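Local coordinates for putative rRNA methyltransferase (Sorangium cellulosum, PDB 4RWZ), which probably methylates 16S rRNA of the 30S ribosomal subunit and thereby confers resistance to aminoglycoside antibiotics, at residues A[124-129]-A[174-179]; A[134-139]-A[208-213]. One frame throughout, in Å; residues are numbered along the deposited sequence.

Both contacts lie in the C-terminal half of a Rossmann-like methyltransferase fold, and their centres are 9 Å apart. Contact 2 joins strands 133-139 and 207-213 inside the seven-stranded sheet. Contact 1 joins the end of helix 119-127 to the start of strand 176-183, the edge strand next to 207-213. Both are largely buried, but contact 2 is the larger, with 444 Å² buried against 219 Å². Its bonds run between backbones. Contact 1 relies on one arginine, which meets a carbonyl and an aromatic ring. The two are tied directly: Glu-177 O lies 2.8 Å from Glu-212 N, and Val-129 packs on Ala-213.

Contact 1. Residues A[124-129]-A[174-179]; sequences ALRRLV and AGFEIR
Helix 119-127 packs here against the Schellman turn that ends helix 160-172 and leads into edge strand 176-183, with Arg-126 meeting Ala-174, Gly-175 and Phe-176. Arg-126 NE donates to Gly-175 O at 2.9 Å. The bond is bent, at 140° N-H...O. The oxygen lies near the guanidinium plane, but NE sits above the carbonyl plane. The Arg-126 chain turns about its CB-CG bond (chi2 64°), and CD comes over one face of the Phe-176 ring. CD is 3.9 Å from the ring centroid and almost on its normal, a CH-pi contact. Arg-126 CB reaches Phe-176 CE2 at 3.4 Å. Arg-126 CG lies 3.2 Å from Ala-174 O, a van der Waals contact.

Gly-175 has the positive phi (95°) of the Schellman motif, a backbone shape that favours glycine. In this Rossmann-like fold the turn lets the chain pass from helix to sheet. Val-129 CG2 approaches the ring at its edge, 4.2 Å from Phe-176 CZ. The carbonyl carbon of Leu-125 (C) also lies at that edge. Tyr-171 and Ala-211 pack on Phe-176 too. Arg-126 NH2 bonds to Ile-214 O.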
ATOM      1  N   ALA A 124       2.480  -7.053  -8.659  1.00 20.75           N
ATOM      2  CA  ALA A 124       2.174  -7.452  -7.286  1.00 20.45           C
ATOM      3  C   ALA A 124       1.160  -6.472  -6.653  1.00 22.20           C
ATOM      4  O   ALA A 124       0.259  -6.885  -5.891  1.00 20.27           O
ATOM      5  CB  ALA A 124       3.461  -7.518  -6.434  1.00 27.23           C
ATOM      6  N   LEU A 125       1.337  -5.186  -6.944  1.00 19.87           N
ATOM      7  CA  LEU A 125       0.416  -4.146  -6.395  1.00 19.56           C
ATOM      8  C   LEU A 125      -0.970  -4.238  -7.040  1.00 21.04           C
ATOM      9  O   LEU A 125      -2.003  -4.140  -6.356  1.00 22.28           O
ATOM     10  CB  LEU A 125       1.040  -2.771  -6.604  1.00 19.29           C
ATOM     11  CG  LEU A 125       2.371  -2.569  -5.824  1.00 20.87           C
ATOM     12  CD1 LEU A 125       2.932  -1.224  -6.288  1.00 20.72           C
ATOM     13  CD2 LEU A 125       2.093  -2.497  -4.332  1.00 20.76           C
ATOM     14  N   ARG A 126      -1.009  -4.449  -8.342  1.00 20.37           N
ATOM     15  CA  ARG A 126      -2.286  -4.567  -9.051  1.00 20.79           C
ATOM     16  C   ARG A 126      -3.098  -5.746  -8.509  1.00 20.98           C
ATOM     17  O   ARG A 126      -4.323  -5.717  -8.462  1.00 21.20           O
ATOM     18  CB  ARG A 126      -2.051  -4.726 -10.551  1.00 21.26           C
ATOM     19  CG  ARG A 126      -3.329  -5.054 -11.364  1.00 21.78           C
ATOM     20  CD  ARG A 126      -4.355  -3.873 -11.292  1.00 24.89           C
ATOM     21  NE  ARG A 126      -5.534  -4.168 -12.124  1.00 22.23           N
ATOM     22  CZ  ARG A 126      -6.545  -4.924 -11.695  1.00 24.57           C
ATOM     23  NH1 ARG A 126      -6.490  -5.476 -10.485  1.00 23.63           N
ATOM     24  NH2 ARG A 126      -7.599  -5.144 -12.451  1.00 25.36           N
ATOM     25  N   ARG A 127      -2.410  -6.790  -8.066  1.00 20.99           N
ATOM     26  CA  ARG A 127      -3.111  -7.942  -7.499  1.00 23.35           C
ATOM     27  C   ARG A 127      -3.958  -7.579  -6.287  1.00 23.55           C
ATOM     28  O   ARG A 127      -5.014  -8.223  -6.037  1.00 24.07           O
ATOM     29  CB  ARG A 127      -2.079  -9.036  -7.147  1.00 24.39           C
ATOM     30  CG  ARG A 127      -2.572 -10.292  -6.481  1.00 33.37           C
ATOM     31  CD  ARG A 127      -1.275 -11.142  -6.281  1.00 38.09           C
ATOM     32  NE  ARG A 127      -1.403 -12.413  -5.589  1.00 40.69           N
ATOM     33  CZ  ARG A 127      -0.954 -12.632  -4.357  1.00 45.05           C
ATOM     34  NH1 ARG A 127      -0.370 -11.654  -3.674  1.00 40.20           N
ATOM     35  NH2 ARG A 127      -1.088 -13.831  -3.806  1.00 48.70           N
ATOM     36  N   LEU A 128      -3.561  -6.527  -5.560  1.00 20.40           N
ATOM     37  CA  LEU A 128      -4.288  -6.168  -4.343  1.00 19.97           C
ATOM     38  C   LEU A 128      -5.528  -5.292  -4.559  1.00 22.24           C
ATOM     39  O   LEU A 128      -6.302  -5.075  -3.626  1.00 23.30           O
ATOM     40  CB  LEU A 128      -3.404  -5.378  -3.341  1.00 19.36           C
ATOM     41  CG  LEU A 128      -2.233  -6.142  -2.729  1.00 36.14           C
ATOM     42  CD1 LEU A 128      -1.579  -5.350  -1.584  1.00 37.02           C
ATOM     43  CD2 LEU A 128      -2.720  -7.445  -2.247  1.00 35.68           C
ATOM     44  N   VAL A 129      -5.659  -4.757  -5.758  1.00 22.83           N
ATOM     45  CA  VAL A 129      -6.648  -3.732  -6.029  1.00 20.41           C
ATOM     46  C   VAL A 129      -7.859  -4.301  -6.749  1.00 21.96           C
ATOM     47  O   VAL A 129      -7.714  -5.083  -7.666  1.00 25.05           O
ATOM     48  CB  VAL A 129      -6.031  -2.628  -6.891  1.00 22.45           C
ATOM     49  CG1 VAL A 129      -7.025  -1.446  -7.054  1.00 22.27           C
ATOM     50  CG2 VAL A 129      -4.764  -2.117  -6.189  1.00 20.40           C
ATOM     51  N   ALA A 174       0.612  -3.698 -16.771  1.00 22.64           N
ATOM     52  CA  ALA A 174       0.351  -4.345 -15.457  1.00 21.44           C
ATOM     53  C   ALA A 174      -1.105  -4.271 -15.003  1.00 21.08           C
ATOM     54  O   ALA A 174      -1.406  -4.607 -13.861  1.00 23.25           O
ATOM     55  CB  ALA A 174       1.296  -3.753 -14.318  1.00 19.56           C
ATOM     56  N   GLY A 175      -2.004  -3.704 -15.819  1.00 20.29           N
ATOM     57  CA  GLY A 175      -3.397  -3.594 -15.414  1.00 21.53           C
ATOM     58  C   GLY A 175      -3.820  -2.274 -14.758  1.00 22.36           C
ATOM     59  O   GLY A 175      -4.880  -2.204 -14.107  1.00 23.93           O
ATOM     60  N   PHE A 176      -3.035  -1.211 -14.968  1.00 22.70           N
ATOM     61  CA  PHE A 176      -3.326   0.117 -14.399  1.00 24.76           C
ATOM     62  C   PHE A 176      -3.375   1.165 -15.481  1.00 24.78           C
ATOM     63  O   PHE A 176      -2.549   1.138 -16.397  1.00 24.80           O
ATOM     64  CB  PHE A 176      -2.187   0.557 -13.439  1.00 21.64           C
ATOM     65  CG  PHE A 176      -2.247  -0.059 -12.051  1.00 20.22           C
ATOM     66  CD1 PHE A 176      -3.284   0.258 -11.183  1.00 25.88           C
ATOM     67  CD2 PHE A 176      -1.218  -0.915 -11.604  1.00 20.13           C
ATOM     68  CE1 PHE A 176      -3.322  -0.273  -9.897  1.00 26.89           C
ATOM     69  CE2 PHE A 176      -1.224  -1.419 -10.288  1.00 21.39           C
ATOM     70  CZ  PHE A 176      -2.294  -1.106  -9.452  1.00 24.23           C
ATOM     71  N   GLU A 177      -4.279   2.123 -15.329  1.00 24.06           N
ATOM     72  CA  GLU A 177      -4.305   3.295 -16.199  1.00 28.08           C
ATOM     73  C   GLU A 177      -3.918   4.526 -15.393  1.00 26.08           C
ATOM     74  O   GLU A 177      -4.638   4.913 -14.479  1.00 26.18           O
ATOM     75  CB  GLU A 177      -5.707   3.457 -16.793  1.00 26.65           C
ATOM     76  CG  GLU A 177      -5.815   4.600 -17.772  1.00 30.72           C
ATOM     77  CD  GLU A 177      -5.060   4.356 -19.081  1.00 40.63           C
ATOM     78  OE1 GLU A 177      -4.984   3.195 -19.550  1.00 41.75           O
ATOM     79  OE2 GLU A 177      -4.597   5.349 -19.688  1.00 45.76           O
ATOM     80  N   ILE A 178      -2.771   5.129 -15.695  1.00 26.53           N
ATOM     81  CA  ILE A 178      -2.351   6.333 -14.949  1.00 27.18           C
ATOM     82  C   ILE A 178      -3.371   7.464 -15.115  1.00 28.80           C
ATOM     83  O   ILE A 178      -3.819   7.742 -16.220  1.00 31.57           O
ATOM     84  CB  ILE A 178      -0.955   6.832 -15.405  1.00 28.77           C
ATOM     85  CG1 ILE A 178       0.102   5.780 -15.010  1.00 31.63           C
ATOM     86  CG2 ILE A 178      -0.625   8.172 -14.767  1.00 29.76           C
ATOM     87  CD1 ILE A 178       1.558   6.172 -15.290  1.00 33.05           C
ATOM     88  N   ARG A 179      -3.714   8.099 -14.014  1.00 29.01           N
ATOM     89  CA  ARG A 179      -4.704   9.184 -14.023  1.00 30.67           C
ATOM     90  C   ARG A 179      -4.067  10.515 -13.774  1.00 36.56           C
ATOM     91  O   ARG A 179      -4.138  11.407 -14.590  1.00 46.82           O
ATOM     92  CB  ARG A 179      -5.791   8.908 -12.991  1.00 33.11           C
ATOM     93  CG  ARG A 179      -6.621   7.694 -13.385  1.00 37.21           C
ATOM     94  CD  ARG A 179      -7.303   7.925 -14.756  1.00 44.32           C
ATOM     95  NE  ARG A 179      -8.147   6.796 -15.158  1.00 47.72           N
ATOM     96  CZ  ARG A 179      -8.665   6.643 -16.373  1.00 52.35           C
ATOM     97  NH1 ARG A 179      -8.409   7.531 -17.323  1.00 50.84           N
ATOM     98  NH2 ARG A 179      -9.412   5.585 -16.648  1.00 55.53           N
TER

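Contact 2. Residues A[134-139]-A[208-213]; sequences ELIALL and LLTAEA
Leu-135 and Ala-211 form a hydrogen-bonded antiparallel pair, and Ala-137 and Leu-209 form the next one. Leu-135 N to Ala-211 O is 2.8 Å, and the return bond from Ala-211 N to Leu-135 O is 3.0 Å. Ala-137 N to Leu-209 O and Leu-209 N to Ala-137 O are both 2.9 Å. The strand segments run at 167° to each other. Leu-135 O also takes a CA-H...O contact from Thr-210 CA at 3.1 Å. This backbone ladder is the tight part of the contact.

One face carries Leu-135, Ala-137, Leu-209 and Ala-211, all buried. Leu-139 CD1 meets Leu-209 CD2 at 4.3 Å.

On the other face Glu-134, Ile-136, Leu-138 and Leu-208 are partly exposed, while Thr-210 is buried. Methyls still pack closely there. Ile-136 CG2, set anti to the backbone N (CG1 at chi1 -58°), lies beside Leu-208 CD1 at 3.7 Å. It also flanks Thr-210 CG2. Leu-138 CD2 touches the same Leu-208 methyl. The loose part is at Glu-134, whose extended chain passes obliquely over Thr-210. Its OE2 stays 4.0 Å from Thr-210 CB, while Thr-210 OG1 bonds to Thr-180 N.

In the sheet, strand 133-139 lies between 98-104, its parallel neighbour, and 207-213. Strand 176-183 follows beyond 207-213. On the buried face Phe-176 packs on Leu-135, and helix 108-115 covers Leu-139 through Leu-111, Leu-114 and Val-115.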
ATOM      1  N   GLU A 134      -8.099   2.337  -6.975  1.00 21.80           N
ATOM      2  CA  GLU A 134      -7.109   3.372  -7.270  1.00 21.81           C
ATOM      3  C   GLU A 134      -5.799   3.120  -6.522  1.00 22.80           C
ATOM      4  O   GLU A 134      -5.853   2.854  -5.341  1.00 25.26           O
ATOM      5  CB  GLU A 134      -7.687   4.699  -6.765  1.00 33.16           C
ATOM      6  CG  GLU A 134      -7.028   5.920  -7.295  1.00 36.37           C
ATOM      7  CD  GLU A 134      -7.654   7.216  -6.727  1.00 41.96           C
ATOM      8  OE1 GLU A 134      -8.483   7.164  -5.767  1.00 42.26           O
ATOM      9  OE2 GLU A 134      -7.329   8.279  -7.284  1.00 38.25           O
ATOM     10  N   LEU A 135      -4.661   3.220  -7.217  1.00 21.74           N
ATOM     11  CA  LEU A 135      -3.352   3.274  -6.589  1.00 21.63           C
ATOM     12  C   LEU A 135      -2.990   4.749  -6.428  1.00 23.01           C
ATOM     13  O   LEU A 135      -3.134   5.518  -7.344  1.00 22.53           O
ATOM     14  CB  LEU A 135      -2.328   2.587  -7.508  1.00 22.55           C
ATOM     15  CG  LEU A 135      -0.833   2.776  -7.253  1.00 25.66           C
ATOM     16  CD1 LEU A 135      -0.562   2.103  -5.985  1.00 29.92           C
ATOM     17  CD2 LEU A 135      -0.024   2.048  -8.336  1.00 33.36           C
ATOM     18  N   ILE A 136      -2.563   5.150  -5.224  1.00 21.42           N
ATOM     19  CA  ILE A 136      -2.138   6.538  -4.980  1.00 21.43           C
ATOM     20  C   ILE A 136      -0.708   6.502  -4.377  1.00 22.26           C
ATOM     21  O   ILE A 136      -0.492   5.891  -3.334  1.00 24.78           O
ATOM     22  CB  ILE A 136      -3.028   7.174  -3.934  1.00 22.60           C
ATOM     23  CG1 ILE A 136      -4.491   7.127  -4.421  1.00 22.94           C
ATOM     24  CG2 ILE A 136      -2.609   8.660  -3.711  1.00 23.80           C
ATOM     25  CD1 ILE A 136      -5.524   7.821  -3.436  1.00 28.14           C
ATOM     26  N   ALA A 137       0.244   7.129  -5.037  1.00 21.59           N
ATOM     27  CA  ALA A 137       1.624   7.100  -4.553  1.00 21.63           C
ATOM     28  C   ALA A 137       2.104   8.540  -4.324  1.00 28.41           C
ATOM     29  O   ALA A 137       1.927   9.423  -5.197  1.00 25.18           O
ATOM     30  CB  ALA A 137       2.532   6.360  -5.546  1.00 21.89           C
ATOM     31  N   LEU A 138       2.728   8.761  -3.167  1.00 21.59           N
ATOM     32  CA  LEU A 138       3.371  10.049  -2.864  1.00 24.78           C
ATOM     33  C   LEU A 138       4.865   9.797  -2.911  1.00 24.50           C
ATOM     34  O   LEU A 138       5.397   9.068  -2.060  1.00 23.07           O
ATOM     35  CB  LEU A 138       3.026  10.557  -1.475  1.00 21.84           C
ATOM     36  CG  LEU A 138       1.734  11.373  -1.393  1.00 37.68           C
ATOM     37  CD1 LEU A 138       1.834  12.670  -2.198  1.00 35.92           C
ATOM     38  CD2 LEU A 138       0.578  10.553  -1.897  1.00 42.79           C
ATOM     39  N   LEU A 139       5.539  10.413  -3.871  1.00 22.79           N
ATOM     40  CA  LEU A 139       6.903  10.006  -4.231  1.00 22.47           C
ATOM     41  C   LEU A 139       7.872  11.137  -3.891  1.00 31.64           C
ATOM     42  O   LEU A 139       7.666  12.270  -4.318  1.00 31.36           O
ATOM     43  CB  LEU A 139       7.003   9.676  -5.730  1.00 22.72           C
ATOM     44  CG  LEU A 139       6.056   8.592  -6.283  1.00 33.74           C
ATOM     45  CD1 LEU A 139       6.314   8.363  -7.771  1.00 35.03           C
ATOM     46  CD2 LEU A 139       6.183   7.325  -5.471  1.00 29.85           C
ATOM     47  N   LEU A 208       2.767  13.351  -6.874  1.00 27.01           N
ATOM     48  CA  LEU A 208       1.587  12.504  -6.689  1.00 26.28           C
ATOM     49  C   LEU A 208       1.331  11.750  -7.970  1.00 30.45           C
ATOM     50  O   LEU A 208       1.281  12.345  -9.043  1.00 30.93           O
ATOM     51  CB  LEU A 208       0.385  13.382  -6.371  1.00 34.35           C
ATOM     52  CG  LEU A 208      -0.986  12.722  -6.459  1.00 33.42           C
ATOM     53  CD1 LEU A 208      -1.198  11.673  -5.365  1.00 28.88           C
ATOM     54  CD2 LEU A 208      -2.094  13.845  -6.411  1.00 35.03           C
ATOM     55  N   LEU A 209       1.266  10.423  -7.892  1.00 24.35           N
ATOM     56  CA  LEU A 209       1.011   9.650  -9.090  1.00 25.48           C
ATOM     57  C   LEU A 209      -0.161   8.754  -8.748  1.00 25.47           C
ATOM     58  O   LEU A 209      -0.126   8.096  -7.720  1.00 24.19           O
ATOM     59  CB  LEU A 209       2.242   8.793  -9.424  1.00 24.68           C
ATOM     60  CG  LEU A 209       2.179   7.855 -10.631  1.00 29.94           C
ATOM     61  CD1 LEU A 209       2.035   8.699 -11.887  1.00 29.44           C
ATOM     62  CD2 LEU A 209       3.483   7.033 -10.649  1.00 26.92           C
ATOM     63  N   THR A 210      -1.204   8.724  -9.562  1.00 21.67           N
ATOM     64  CA  THR A 210      -2.335   7.859  -9.226  1.00 21.92           C
ATOM     65  C   THR A 210      -2.678   7.052 -10.469  1.00 20.86           C
ATOM     66  O   THR A 210      -2.372   7.443 -11.590  1.00 26.13           O
ATOM     67  CB  THR A 210      -3.629   8.630  -8.766  1.00 26.80           C
ATOM     68  OG1 THR A 210      -4.201   9.309  -9.889  1.00 31.57           O
ATOM     69  CG2 THR A 210      -3.338   9.617  -7.616  1.00 26.37           C
ATOM     70  N   ALA A 211      -3.249   5.869 -10.278  1.00 21.82           N
ATOM     71  CA  ALA A 211      -3.677   5.098 -11.422  1.00 21.14           C
ATOM     72  C   ALA A 211      -4.890   4.265 -11.062  1.00 26.80           C
ATOM     73  O   ALA A 211      -5.111   3.932  -9.887  1.00 30.33           O
ATOM     74  CB  ALA A 211      -2.522   4.181 -11.921  1.00 21.35           C
ATOM     75  N   GLU A 212      -5.674   3.931 -12.061  1.00 21.51           N
ATOM     76  CA  GLU A 212      -6.900   3.165 -11.831  1.00 22.32           C
ATOM     77  C   GLU A 212      -6.696   1.708 -12.236  1.00 23.83           C
ATOM     78  O   GLU A 212      -6.159   1.445 -13.307  1.00 22.27           O
ATOM     79  CB  GLU A 212      -8.052   3.764 -12.667  1.00 23.14           C
ATOM     80  CG  GLU A 212      -9.383   2.999 -12.517  1.00 27.78           C
ATOM     81  CD  GLU A 212     -10.507   3.605 -13.382  1.00 38.01           C
ATOM     82  OE1 GLU A 212     -10.330   4.721 -13.886  1.00 39.66           O
ATOM     83  OE2 GLU A 212     -11.541   2.950 -13.587  1.00 40.24           O
ATOM     84  N   ALA A 213      -7.163   0.777 -11.411  1.00 22.55           N
ATOM     85  CA  ALA A 213      -7.051  -0.633 -11.783  1.00 22.02           C
ATOM     86  C   ALA A 213      -8.050  -0.883 -12.892  1.00 29.45           C
ATOM     87  O   ALA A 213      -9.255  -0.635 -12.725  1.00 28.96           O
ATOM     88  CB  ALA A 213      -7.345  -1.523 -10.588  1.00 20.52           C
TER